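Local coordinates for NTF2 domain-containing protein (Chaetomium thermophilum, PDB 4X2H) that is of unknown function but carries an NTF2 domain, a fold often used for protein binding, and is seen here in complex with another protein, at residues Y16-N20 and K83-V89; V127-F133 and I145-D151. One frame throughout, in Å; residues are numbered along the deposited sequence.

In the fold
The chain starts with helix 3-20, whose last turn meets strand 83-96 in contact 1. That contact closes a long excursion through helices 34-39 and 56-66 and the short strands 45-48 and 51-53. The chain then runs along strand 83-96, passes helix 107-112 and enters strand 122-135. Strand 145-157 folds back on it in contact 2, with 11 residues between the two segments. The two contacts follow in series, neither nested nor crossed. They share one sheet, where strands 83-96 and 122-135 are neighbours, joined for instance by the backbone hydrogen bond of Arg86 with Tyr132. The hydroxyl of Tyr16 reaches across to Asp151, tying the helix of contact 1 to the hairpin of contact 2.

Contact 1: residues Y16-N20 and K83-V89; sequences YRQIN and KPVRYDV
Asn20 comes to rest beside Arg86 and Tyr87 as the last turn of helix 3-20 runs nearly antiparallel to strand 85-89, the short axes 8.1 Å apart at 160°. Its side-chain amide pairs with the backbone of Tyr87 much as another strand would: Tyr87 N donates to a lone pair of Asn20 OD1 at 2.8 Å, and Asn20 ND2 returns a nearly straight bond of 2.9 Å to Tyr87 O. Two bonds thus fix the amide's rotation. Cutting this side chain back to an alanine is likely to leave Tyr87 N and O without these mates and the helix end less firmly held to the strand. Lys83, bent at its last torsion (chi4 51°), brings NZ to 2.8 Å from Asn20 O, where its charge probably suits the carbonyl end of the helix. One turn earlier in the helix, the Tyr16 ring takes Val89 CG2 over one face, 4.0 Å from its centroid, a CH-pi contact. Ile19 CG2 presses on Tyr87 CD1 at 3.6 Å, while the Tyr87 hydroxyl goes on to Tyr180 and Gln66. A long N-terminal helix lying against a curved sheet is the hallmark of the NTF2 fold.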
ATOM      1  N   TYR B  16      -3.390  -7.523  12.662  1.00 10.78           N
ATOM      2  CA  TYR B  16      -4.826  -7.767  12.653  1.00 12.09           C
ATOM      3  C   TYR B  16      -5.243  -8.767  13.732  1.00 12.35           C
ATOM      4  O   TYR B  16      -6.398  -8.787  14.145  1.00 17.36           O
ATOM      5  CB  TYR B  16      -5.254  -8.209  11.252  1.00 15.90           C
ATOM      6  CG  TYR B  16      -5.040  -7.090  10.250  1.00 13.92           C
ATOM      7  CD1 TYR B  16      -5.947  -6.044  10.142  1.00 13.81           C
ATOM      8  CD2 TYR B  16      -3.906  -7.054   9.450  1.00 16.48           C
ATOM      9  CE1 TYR B  16      -5.741  -5.007   9.246  1.00 12.76           C
ATOM     10  CE2 TYR B  16      -3.690  -6.026   8.561  1.00 15.66           C
ATOM     11  CZ  TYR B  16      -4.607  -5.005   8.458  1.00 12.85           C
ATOM     12  OH  TYR B  16      -4.378  -3.980   7.567  1.00 14.58           O
ATOM     13  N   ARG B  17      -4.302  -9.566  14.229  1.00 16.34           N
ATOM     14  CA  ARG B  17      -4.595 -10.431  15.369  1.00 14.09           C
ATOM     15  C   ARG B  17      -4.810  -9.581  16.625  1.00 15.22           C
ATOM     16  O   ARG B  17      -5.699  -9.865  17.424  1.00 13.70           O
ATOM     17  CB  ARG B  17      -3.471 -11.448  15.600  1.00 17.33           C
ATOM     18  CG  ARG B  17      -3.799 -12.517  16.639  1.00 25.30           C
ATOM     19  CD  ARG B  17      -2.546 -13.204  17.168  1.00 37.15           C
ATOM     20  NE  ARG B  17      -1.534 -13.390  16.128  1.00 46.36           N
ATOM     21  CZ  ARG B  17      -0.240 -13.093  16.254  1.00 50.95           C
ATOM     22  NH1 ARG B  17       0.242 -12.591  17.385  1.00 52.03           N
ATOM     23  NH2 ARG B  17       0.584 -13.303  15.236  1.00 50.63           N
ATOM     24  N   GLN B  18      -3.997  -8.541  16.800  1.00 14.97           N
ATOM     25  CA  GLN B  18      -4.151  -7.654  17.955  1.00 13.82           C
ATOM     26  C   GLN B  18      -5.532  -7.001  17.933  1.00 14.43           C
ATOM     27  O   GLN B  18      -6.248  -7.000  18.934  1.00 14.12           O
ATOM     28  CB  GLN B  18      -3.070  -6.564  17.983  1.00 16.30           C
ATOM     29  CG  GLN B  18      -1.623  -7.056  18.008  1.00 17.44           C
ATOM     30  CD  GLN B  18      -1.423  -8.298  18.859  1.00 22.89           C
ATOM     31  OE1 GLN B  18      -1.200  -9.397  18.342  1.00 27.44           O
ATOM     32  NE2 GLN B  18      -1.499  -8.131  20.169  1.00 19.87           N
ATOM     33  N   ILE B  19      -5.901  -6.450  16.782  1.00 10.69           N
ATOM     34  CA  ILE B  19      -7.170  -5.757  16.652  1.00 12.94           C
ATOM     35  C   ILE B  19      -8.312  -6.724  16.940  1.00 13.00           C
ATOM     36  O   ILE B  19      -9.194  -6.423  17.740  1.00 17.91           O
ATOM     37  CB  ILE B  19      -7.324  -5.134  15.254  1.00 14.98           C
ATOM     38  CG1 ILE B  19      -6.233  -4.074  15.050  1.00 17.51           C
ATOM     39  CG2 ILE B  19      -8.716  -4.515  15.085  1.00 16.75           C
ATOM     40  CD1 ILE B  19      -6.223  -3.417  13.685  1.00 21.07           C
ATOM     41  N   ASN B  20      -8.277  -7.898  16.320  1.00 13.50           N
ATOM     42  CA  ASN B  20      -9.336  -8.887  16.510  1.00 15.41           C
ATOM     43  C   ASN B  20      -9.394  -9.470  17.922  1.00 20.22           C
ATOM     44  O   ASN B  20     -10.421 -10.013  18.322  1.00 19.14           O
ATOM     45  CB  ASN B  20      -9.181 -10.025  15.498  1.00 13.51           C
ATOM     46  CG  ASN B  20      -9.596  -9.620  14.099  1.00 12.80           C
ATOM     47  OD1 ASN B  20     -10.456  -8.758  13.918  1.00 12.77           O
ATOM     48  ND2 ASN B  20      -8.997 -10.252  13.097  1.00 15.48           N
ATOM     49  N   LYS B  83     -19.785 -11.045  17.602  1.00 16.67           N
ATOM     50  CA  LYS B  83     -18.553 -10.293  17.810  1.00 17.01           C
ATOM     51  C   LYS B  83     -18.754  -8.893  17.239  1.00 18.19           C
ATOM     52  O   LYS B  83     -19.159  -8.761  16.084  1.00 14.96           O
ATOM     53  CB  LYS B  83     -17.385 -11.001  17.133  1.00 18.55           C
ATOM     54  CG  LYS B  83     -16.022 -10.375  17.384  1.00 20.52           C
ATOM     55  CD  LYS B  83     -14.923 -11.290  16.864  1.00 23.00           C
ATOM     56  CE  LYS B  83     -13.564 -10.606  16.862  1.00 24.75           C
ATOM     57  NZ  LYS B  83     -13.239  -9.983  18.169  1.00 28.07           N
ATOM     58  N   PRO B  84     -18.488  -7.842  18.043  1.00 14.99           N
ATOM     59  CA  PRO B  84     -18.725  -6.478  17.559  1.00 14.98           C
ATOM     60  C   PRO B  84     -18.022  -6.143  16.244  1.00 14.43           C
ATOM     61  O   PRO B  84     -18.683  -5.670  15.322  1.00 14.09           O
ATOM     62  CB  PRO B  84     -18.188  -5.615  18.701  1.00 17.32           C
ATOM     63  CG  PRO B  84     -18.432  -6.434  19.910  1.00 18.32           C
ATOM     64  CD  PRO B  84     -18.151  -7.850  19.478  1.00 18.16           C
ATOM     65  N   VAL B  85     -16.716  -6.384  16.161  1.00 14.16           N
ATOM     66  CA  VAL B  85     -15.940  -6.044  14.965  1.00 15.80           C
ATOM     67  C   VAL B  85     -14.928  -7.134  14.654  1.00 12.80           C
ATOM     68  O   VAL B  85     -14.234  -7.605  15.546  1.00 13.07           O
ATOM     69  CB  VAL B  85     -15.181  -4.706  15.130  1.00 16.84           C
ATOM     70  CG1 VAL B  85     -14.437  -4.348  13.848  1.00 18.02           C
ATOM     71  CG2 VAL B  85     -16.132  -3.584  15.520  1.00 17.52           C
ATOM     72  N   ARG B  86     -14.834  -7.521  13.385  1.00 15.89           N
ATOM     73  CA  ARG B  86     -13.849  -8.513  12.964  1.00 11.59           C
ATOM     74  C   ARG B  86     -13.247  -8.132  11.622  1.00 12.85           C
ATOM     75  O   ARG B  86     -13.973  -7.889  10.660  1.00 12.85           O
ATOM     76  CB  ARG B  86     -14.474  -9.908  12.872  1.00 12.96           C
ATOM     77  CG  ARG B  86     -13.442 -11.019  12.673  1.00 14.55           C
ATOM     78  CD  ARG B  86     -14.087 -12.384  12.481  1.00 15.95           C
ATOM     79  NE  ARG B  86     -14.416 -12.685  11.083  1.00 15.27           N
ATOM     80  CZ  ARG B  86     -15.639 -12.946  10.620  1.00 17.75           C
ATOM     81  NH1 ARG B  86     -16.698 -12.930  11.421  1.00 15.90           N
ATOM     82  NH2 ARG B  86     -15.811 -13.220   9.333  1.00 15.68           N
ATOM     83  N   TYR B  87     -11.915  -8.072  11.576  1.00 10.03           N
ATOM     84  CA  TYR B  87     -11.192  -7.849  10.332  1.00  7.10           C
ATOM     85  C   TYR B  87     -10.728  -9.163   9.724  1.00  9.81           C
ATOM     86  O   TYR B  87     -10.073  -9.966  10.388  1.00 15.11           O
ATOM     87  CB  TYR B  87      -9.985  -6.933  10.570  1.00 11.76           C
ATOM     88  CG  TYR B  87     -10.364  -5.501  10.858  1.00 12.10           C
ATOM     89  CD1 TYR B  87     -10.760  -5.107  12.129  1.00 10.63           C
ATOM     90  CD2 TYR B  87     -10.328  -4.541   9.858  1.00 10.48           C
ATOM     91  CE1 TYR B  87     -11.111  -3.793  12.389  1.00 14.69           C
ATOM     92  CE2 TYR B  87     -10.675  -3.234  10.111  1.00 10.72           C
ATOM     93  CZ  TYR B  87     -11.067  -2.865  11.377  1.00 11.71           C
ATOM     94  OH  TYR B  87     -11.417  -1.562  11.636  1.00 13.63           O
ATOM     95  N   ASP B  88     -11.063  -9.367   8.454  1.00 10.45           N
ATOM     96  CA  ASP B  88     -10.628 -10.533   7.692  1.00 12.57           C
ATOM     97  C   ASP B  88      -9.735 -10.074   6.559  1.00 13.41           C
ATOM     98  O   ASP B  88     -10.186  -9.339   5.687  1.00 14.16           O
ATOM     99  CB  ASP B  88     -11.824 -11.301   7.117  1.00 15.24           C
ATOM    100  CG  ASP B  88     -12.563 -12.122   8.157  1.00 20.00           C
ATOM    101  OD1 ASP B  88     -12.232 -12.027   9.357  1.00 20.05           O
ATOM    102  OD2 ASP B  88     -13.493 -12.861   7.764  1.00 21.84           O
ATOM    103  N   VAL B  89      -8.472 -10.497   6.571  1.00 16.14           N
ATOM    104  CA  VAL B  89      -7.541 -10.127   5.515  1.00 13.73           C
ATOM    105  C   VAL B  89      -7.715 -11.049   4.314  1.00 15.62           C
ATOM    106  O   VAL B  89      -7.705 -12.273   4.456  1.00 15.83           O
ATOM    107  CB  VAL B  89      -6.078 -10.189   6.004  1.00 10.75           C
ATOM    108  CG1 VAL B  89      -5.119  -9.873   4.871  1.00 13.74           C
ATOM    109  CG2 VAL B  89      -5.873  -9.229   7.157  1.00 11.44           C
TER
HETATM  110  O   HOH W   1     -12.201  -7.026  18.312  1.00 26.40           O
HETATM  111  O   HOH W   2     -11.753  -6.647  15.506  1.00 20.93           O

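Contact 2: residues V127-F133 and I145-D151; sequences VSGSVYF and IKQHFND
Val127 and Asp151 begin a regular antiparallel ladder that runs to Phe133 and Ile145, the two strand axes 4.4 Å apart at 150°. Val127, Gly129, Val131 and Phe133 form the hydrogen-bonded pairs with Asp151, Phe149, Gln147 and Ile145.

Among the apolar contacts the Phe149 ring dominates. With CG held between the backbone N and the carbonyl carbon (chi1 80°), it folds back over the opposite strand, with Gly129 N 3.7 Å above the ring plane toward the rim and CD1 and CE1 both 3.4 Å from Gly129 C. Val131 CG2 meets its CD1 at 3.7 Å, and Tyr87 joins it edge-to-face. An aromatic ring covering a cross-strand glycine is a known pairing of antiparallel sheets, here within the beta hairpin of the NTF2 fold; a side chain on this glycine would run into Phe149 CE1.

A ring edge meets a polar oxygen where Phe133 CE1 lies 3.3 Å from Gln147 OE1, ring and amide planes 75° apart.

The face carrying Ser128, Ser130, His148 and Asn150 is largely polar. Asn150 ND2 reaches Val127 O at 3.2 Å from above the carbonyl plane, giving that oxygen a second donor besides Asp151 N, while Asn150 OD1 is hydrogen-bonded to polar side chains of the other protein chain. Two waters in the plane of the His148 imidazole link NE2 to Ser128 OG and ND1 to Ser130 OG, and a ring of the partner protein stacks on this histidine. Lys146, fully extended, runs alongside Tyr132, with CD 3.6 Å from CE1 and a weak hydrogen bond from NZ to Tyr132 OH.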
ATOM      1  N   VAL B 127      -2.778  -3.781   2.212  1.00 11.38           N
ATOM      2  CA  VAL B 127      -3.581  -4.873   2.748  1.00  9.40           C
ATOM      3  C   VAL B 127      -5.034  -4.580   2.465  1.00  9.16           C
ATOM      4  O   VAL B 127      -5.487  -3.454   2.655  1.00  8.71           O
ATOM      5  CB  VAL B 127      -3.398  -5.053   4.267  1.00  8.42           C
ATOM      6  CG1 VAL B 127      -4.175  -6.268   4.756  1.00 14.24           C
ATOM      7  CG2 VAL B 127      -1.917  -5.171   4.628  1.00 11.34           C
ATOM      8  N   SER B 128      -5.769  -5.593   2.026  1.00  6.55           N
ATOM      9  CA  SER B 128      -7.187  -5.424   1.758  1.00  6.69           C
ATOM     10  C   SER B 128      -7.975  -6.599   2.308  1.00 11.49           C
ATOM     11  O   SER B 128      -7.461  -7.710   2.439  1.00 11.04           O
ATOM     12  CB  SER B 128      -7.436  -5.264   0.257  1.00 12.03           C
ATOM     13  OG  SER B 128      -6.855  -4.059  -0.219  1.00 15.89           O
ATOM     14  N   GLY B 129      -9.230  -6.335   2.647  1.00 11.58           N
ATOM     15  CA  GLY B 129     -10.082  -7.364   3.203  1.00 14.99           C
ATOM     16  C   GLY B 129     -11.432  -6.796   3.572  1.00 13.44           C
ATOM     17  O   GLY B 129     -11.837  -5.761   3.041  1.00 12.47           O
ATOM     18  N   SER B 130     -12.119  -7.470   4.488  1.00 12.48           N
ATOM     19  CA  SER B 130     -13.436  -7.042   4.926  1.00 11.87           C
ATOM     20  C   SER B 130     -13.452  -6.764   6.421  1.00 11.58           C
ATOM     21  O   SER B 130     -12.683  -7.353   7.188  1.00 12.62           O
ATOM     22  CB  SER B 130     -14.486  -8.101   4.586  1.00 15.35           C
ATOM     23  OG  SER B 130     -14.543  -8.344   3.188  1.00 16.68           O
ATOM     24  N   VAL B 131     -14.330  -5.849   6.813  1.00 11.44           N
ATOM     25  CA  VAL B 131     -14.632  -5.594   8.215  1.00  9.72           C
ATOM     26  C   VAL B 131     -16.062  -6.033   8.465  1.00 11.16           C
ATOM     27  O   VAL B 131     -16.981  -5.531   7.820  1.00 13.18           O
ATOM     28  CB  VAL B 131     -14.508  -4.110   8.594  1.00 14.05           C
ATOM     29  CG1 VAL B 131     -14.427  -3.965  10.111  1.00 17.00           C
ATOM     30  CG2 VAL B 131     -13.321  -3.462   7.917  1.00 15.49           C
ATOM     31  N   TYR B 132     -16.253  -6.958   9.397  1.00 13.70           N
ATOM     32  CA  TYR B 132     -17.591  -7.432   9.736  1.00 10.30           C
ATOM     33  C   TYR B 132     -18.052  -6.866  11.066  1.00 11.10           C
ATOM     34  O   TYR B 132     -17.386  -7.035  12.084  1.00 15.81           O
ATOM     35  CB  TYR B 132     -17.625  -8.958   9.785  1.00 11.66           C
ATOM     36  CG  TYR B 132     -17.362  -9.599   8.447  1.00 14.59           C
ATOM     37  CD1 TYR B 132     -18.399  -9.850   7.563  1.00 18.67           C
ATOM     38  CD2 TYR B 132     -16.077  -9.943   8.064  1.00 16.44           C
ATOM     39  CE1 TYR B 132     -18.165 -10.428   6.331  1.00 17.09           C
ATOM     40  CE2 TYR B 132     -15.833 -10.524   6.835  1.00 19.43           C
ATOM     41  CZ  TYR B 132     -16.881 -10.764   5.974  1.00 20.39           C
ATOM     42  OH  TYR B 132     -16.640 -11.343   4.750  1.00 23.29           O
ATOM     43  N   PHE B 133     -19.196  -6.192  11.041  1.00 11.92           N
ATOM     44  CA  PHE B 133     -19.808  -5.665  12.254  1.00 12.27           C
ATOM     45  C   PHE B 133     -20.983  -6.527  12.686  1.00 13.61           C
ATOM     46  O   PHE B 133     -21.922  -6.733  11.919  1.00 16.20           O
ATOM     47  CB  PHE B 133     -20.266  -4.228  12.030  1.00 13.11           C
ATOM     48  CG  PHE B 133     -19.142  -3.283  11.750  1.00 11.27           C
ATOM     49  CD1 PHE B 133     -18.612  -3.174  10.477  1.00 12.27           C
ATOM     50  CD2 PHE B 133     -18.602  -2.517  12.767  1.00 16.63           C
ATOM     51  CE1 PHE B 133     -17.560  -2.297  10.220  1.00 15.54           C
ATOM     52  CE2 PHE B 133     -17.558  -1.644  12.513  1.00 14.10           C
ATOM     53  CZ  PHE B 133     -17.039  -1.543  11.239  1.00 14.98           C
ATOM     54  N   ILE B 145     -23.325  -5.007   9.438  1.00 16.31           N
ATOM     55  CA  ILE B 145     -22.649  -4.197   8.432  1.00 18.36           C
ATOM     56  C   ILE B 145     -21.395  -4.918   7.956  1.00 16.45           C
ATOM     57  O   ILE B 145     -20.696  -5.547   8.747  1.00 13.87           O
ATOM     58  CB  ILE B 145     -22.246  -2.801   8.975  1.00 24.29           C
ATOM     59  CG1 ILE B 145     -23.474  -2.021   9.451  1.00 28.57           C
ATOM     60  CG2 ILE B 145     -21.474  -2.004   7.918  1.00 17.67           C
ATOM     61  CD1 ILE B 145     -24.482  -1.709   8.363  1.00 34.39           C
ATOM     62  N   LYS B 146     -21.130  -4.831   6.658  1.00 12.81           N
ATOM     63  CA  LYS B 146     -19.876  -5.306   6.097  1.00 12.73           C
ATOM     64  C   LYS B 146     -19.227  -4.180   5.310  1.00 12.95           C
ATOM     65  O   LYS B 146     -19.860  -3.566   4.451  1.00 14.73           O
ATOM     66  CB  LYS B 146     -20.092  -6.524   5.203  1.00 15.06           C
ATOM     67  CG  LYS B 146     -18.807  -7.097   4.621  1.00 16.97           C
ATOM     68  CD  LYS B 146     -19.088  -8.206   3.624  1.00 20.31           C
ATOM     69  CE  LYS B 146     -17.809  -8.695   2.968  1.00 23.56           C
ATOM     70  NZ  LYS B 146     -18.053  -9.843   2.051  1.00 26.53           N
ATOM     71  N   GLN B 147     -17.966  -3.906   5.625  1.00 12.69           N
ATOM     72  CA  GLN B 147     -17.172  -2.940   4.876  1.00 15.61           C
ATOM     73  C   GLN B 147     -16.028  -3.628   4.167  1.00 13.56           C
ATOM     74  O   GLN B 147     -15.547  -4.666   4.607  1.00 10.89           O
ATOM     75  CB  GLN B 147     -16.587  -1.863   5.788  1.00 14.27           C
ATOM     76  CG  GLN B 147     -17.588  -0.972   6.479  1.00 20.15           C
ATOM     77  CD  GLN B 147     -16.895   0.082   7.317  1.00 17.51           C
ATOM     78  OE1 GLN B 147     -16.035  -0.235   8.143  1.00 18.21           O
ATOM     79  NE2 GLN B 147     -17.240   1.339   7.092  1.00 17.99           N
ATOM     80  N   HIS B 148     -15.588  -3.029   3.068  1.00 13.82           N
ATOM     81  CA  HIS B 148     -14.303  -3.359   2.480  1.00 17.39           C
ATOM     82  C   HIS B 148     -13.276  -2.439   3.124  1.00 13.81           C
ATOM     83  O   HIS B 148     -13.563  -1.263   3.314  1.00 12.06           O
ATOM     84  CB  HIS B 148     -14.336  -3.173   0.959  1.00 16.13           C
ATOM     85  CG  HIS B 148     -13.045  -3.510   0.283  1.00 16.91           C
ATOM     86  ND1 HIS B 148     -12.574  -4.803   0.181  1.00 18.96           N
ATOM     87  CD2 HIS B 148     -12.124  -2.724  -0.323  1.00 17.71           C
ATOM     88  CE1 HIS B 148     -11.414  -4.796  -0.453  1.00 17.44           C
ATOM     89  NE2 HIS B 148     -11.121  -3.548  -0.773  1.00 17.87           N
ATOM     90  N   PHE B 149     -12.107  -2.955   3.496  1.00  8.72           N
ATOM     91  CA  PHE B 149     -11.047  -2.071   3.966  1.00  9.93           C
ATOM     92  C   PHE B 149      -9.800  -2.233   3.140  1.00 10.15           C
ATOM     93  O   PHE B 149      -9.545  -3.286   2.553  1.00 10.75           O
ATOM     94  CB  PHE B 149     -10.725  -2.290   5.454  1.00 10.95           C
ATOM     95  CG  PHE B 149      -9.830  -3.467   5.738  1.00  8.38           C
ATOM     96  CD1 PHE B 149     -10.368  -4.709   6.009  1.00  6.64           C
ATOM     97  CD2 PHE B 149      -8.449  -3.320   5.786  1.00  9.79           C
ATOM     98  CE1 PHE B 149      -9.559  -5.796   6.287  1.00 10.26           C
ATOM     99  CE2 PHE B 149      -7.632  -4.402   6.065  1.00 11.62           C
ATOM    100  CZ  PHE B 149      -8.192  -5.643   6.320  1.00  9.55           C
ATOM    101  N   ASN B 150      -9.051  -1.142   3.086  1.00 10.33           N
ATOM    102  CA  ASN B 150      -7.765  -1.086   2.432  1.00 13.98           C
ATOM    103  C   ASN B 150      -6.818  -0.321   3.343  1.00 10.73           C
ATOM    104  O   ASN B 150      -7.061   0.843   3.666  1.00 11.61           O
ATOM    105  CB  ASN B 150      -7.890  -0.423   1.056  1.00 13.81           C
ATOM    106  CG  ASN B 150      -6.553  -0.203   0.387  1.00 15.03           C
ATOM    107  OD1 ASN B 150      -6.265   0.890  -0.094  1.00 15.15           O
ATOM    108  ND2 ASN B 150      -5.727  -1.240   0.353  1.00 20.20           N
ATOM    109  N   ASP B 151      -5.772  -1.010   3.793  1.00 10.59           N
ATOM    110  CA  ASP B 151      -4.727  -0.439   4.636  1.00 14.56           C
ATOM    111  C   ASP B 151      -3.449  -0.311   3.825  1.00 11.74           C
ATOM    112  O   ASP B 151      -3.115  -1.214   3.068  1.00 13.55           O
ATOM    113  CB  ASP B 151      -4.454  -1.332   5.857  1.00 17.89           C
ATOM    114  CG  ASP B 151      -5.108  -0.832   7.135  1.00 20.33           C
ATOM    115  OD1 ASP B 151      -5.304   0.390   7.294  1.00 20.16           O
ATOM    116  OD2 ASP B 151      -5.407  -1.685   8.005  1.00 16.99           O
TER
HETATM  117  O   HOH W   3      -8.724  -2.818  -1.810  1.00 17.62           O
HETATM  118  O   HOH W   4     -14.506  -6.734   1.165  1.00 20.72           O